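PDB 4U3S: cellulosomal scaffoldin adaptor protein B, which contributes its third type II cohesin domain, a module of the kind that binds dockerin domains and so helps assemble the cellulosome. Local coordinates for residues His82-Glu86 with Gly87-Leu91. Numbering follows the deposited sequence.
Sequences HKISE and GILNL
Lys-83 and Ile-88 form an antiparallel hydrogen-bonded pair: Lys-83 N donates to Ile-88 O at 2.8 Å, and Ile-88 N returns to Lys-83 O at 3.2 Å. Lys-83 O also accepts from Glu-86 N, and its two donors come from opposite faces of the carbonyl plane. Gly-87 N closes the short 3-10 turn on Ile-84 O at 3.0 Å. Two residues on from Ile-88, a side chain takes the backbone N-H: Asn-90 N donates to His-82 ND1 (3.1 Å, N-H...N 154°) and lies in the imidazole plane. ND1 accepts, so the proton probably sits on NE2, which is hydrogen-bonded to Ser-61 O; the two bonds tie both ring nitrogens and fix the ring's rotation.

With Gly-87 and Ile-88 both facing Lys-83, the turn ends in a G1 beta bulge, Gly-87 taking the positive phi (60°). This hairpin connection links strand 76-80 to strand 88-95 in one sheet of the cohesin domain, and strand 32-40 flanks the latter on its other edge.

Apolar contacts gather on the imidazole. Leu-89 CD2 sits over one face in a CH-pi contact, 4.1 Å from the His-82 ring centroid, and Leu-91 CD2 approaches His-82 CE1 obliquely at 3.5 Å. The ring of Tyr-57 also meets it, the planes nearly parallel. Leu-89 and Leu-91 reach Phe-118 and Val-116 of strand 111-120 in the facing sheet. Separately, at the turn itself, Ile-88 CG1 is anti to its carbonyl carbon (chi1 -68°), which carries the CD1 methyl back to the carboxylate of Glu-86, in van der Waals contact 3.7 Å from Glu-86 OE1.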
loop_
_atom_site.group_PDB
_atom_site.type_symbol
_atom_site.label_atom_id
_atom_site.label_comp_id
_atom_site.label_asym_id
_atom_site.label_seq_id
_atom_site.Cartn_x
_atom_site.Cartn_y
_atom_site.Cartn_z
ATOM N N HIS A 82 6.766 6.643 -4.040
ATOM C CA HIS A 82 6.628 8.104 -4.138
ATOM C C HIS A 82 6.144 8.543 -5.513
ATOM O O HIS A 82 6.098 7.739 -6.462
ATOM C CB HIS A 82 7.964 8.789 -3.858
ATOM C CG HIS A 82 8.732 8.142 -2.747
ATOM N ND1 HIS A 82 8.195 7.941 -1.502
ATOM C CD2 HIS A 82 9.939 7.530 -2.738
ATOM C CE1 HIS A 82 9.058 7.285 -0.746
ATOM N NE2 HIS A 82 10.132 7.036 -1.478
ATOM N N LYS A 83 5.810 9.831 -5.608
ATOM C CA LYS A 83 5.600 10.498 -6.887
ATOM C C LYS A 83 6.429 11.765 -6.881
ATOM O O LYS A 83 5.906 12.867 -6.647
ATOM C CB LYS A 83 4.113 10.804 -7.097
ATOM C CG LYS A 83 3.280 9.546 -7.099
ATOM C CD LYS A 83 1.833 9.819 -7.440
ATOM C CE LYS A 83 1.041 8.535 -7.338
ATOM N NZ LYS A 83 -0.374 8.760 -7.716
ATOM N N ILE A 84 7.735 11.619 -7.101
ATOM C CA ILE A 84 8.609 12.768 -6.912
ATOM C C ILE A 84 8.269 13.969 -7.828
ATOM O O ILE A 84 8.445 15.115 -7.426
ATOM C CB ILE A 84 10.105 12.428 -6.991
ATOM C CG1 ILE A 84 10.454 11.823 -8.345
ATOM C CG2 ILE A 84 10.517 11.542 -5.815
ATOM C CD1 ILE A 84 11.960 11.772 -8.576
ATOM N N SER A 85 7.719 13.709 -9.014
ATOM C CA SER A 85 7.327 14.796 -9.936
ATOM C C SER A 85 6.166 15.658 -9.390
ATOM O O SER A 85 5.966 16.807 -9.806
ATOM C CB SER A 85 6.966 14.219 -11.312
ATOM O OG SER A 85 5.747 13.473 -11.290
ATOM N N GLU A 86 5.411 15.078 -8.476
ATOM C CA GLU A 86 4.284 15.752 -7.838
ATOM C C GLU A 86 4.640 16.177 -6.428
ATOM O O GLU A 86 3.768 16.660 -5.684
ATOM C CB GLU A 86 3.093 14.802 -7.771
ATOM C CG GLU A 86 2.631 14.295 -9.118
ATOM C CD GLU A 86 1.492 13.306 -9.005
ATOM O OE1 GLU A 86 0.682 13.434 -8.061
ATOM O OE2 GLU A 86 1.413 12.396 -9.857
ATOM N N GLY A 87 5.886 15.958 -6.024
ATOM C CA GLY A 87 6.300 16.242 -4.656
ATOM C C GLY A 87 5.542 15.466 -3.603
ATOM O O GLY A 87 5.104 16.043 -2.598
ATOM N N ILE A 88 5.354 14.165 -3.829
ATOM C CA ILE A 88 4.699 13.305 -2.835
ATOM C C ILE A 88 5.640 12.175 -2.458
ATOM O O ILE A 88 6.133 11.475 -3.352
ATOM C CB ILE A 88 3.373 12.699 -3.330
ATOM C CG1 ILE A 88 2.335 13.802 -3.475
ATOM C CG2 ILE A 88 2.839 11.667 -2.318
ATOM C CD1 ILE A 88 1.210 13.483 -4.422
ATOM N N LEU A 89 5.908 12.035 -1.156
ATOM C CA LEU A 89 6.547 10.833 -0.613
ATOM C C LEU A 89 5.526 10.025 0.177
ATOM O O LEU A 89 4.647 10.582 0.868
ATOM C CB LEU A 89 7.694 11.178 0.320
ATOM C CG LEU A 89 8.746 12.141 -0.215
ATOM C CD1 LEU A 89 9.820 12.364 0.835
ATOM C CD2 LEU A 89 9.303 11.632 -1.543
ATOM N N ASN A 90 5.631 8.707 0.041
ATOM C CA ASN A 90 4.876 7.811 0.866
ATOM C C ASN A 90 5.794 6.737 1.423
ATOM O O ASN A 90 6.411 5.983 0.671
ATOM C CB ASN A 90 3.741 7.209 0.072
ATOM C CG ASN A 90 2.738 6.561 0.969
ATOM O OD1 ASN A 90 2.936 5.445 1.427
ATOM N ND2 ASN A 90 1.661 7.260 1.241
ATOM N N LEU A 91 5.893 6.714 2.742
ATOM C CA LEU A 91 6.888 5.934 3.476
ATOM C C LEU A 91 6.164 5.039 4.449
ATOM O O LEU A 91 5.182 5.446 5.045
ATOM C CB LEU A 91 7.733 6.911 4.312
ATOM C CG LEU A 91 8.218 8.219 3.696
ATOM C CD1 LEU A 91 8.774 9.131 4.761
ATOM C CD2 LEU A 91 9.317 7.814 2.741
#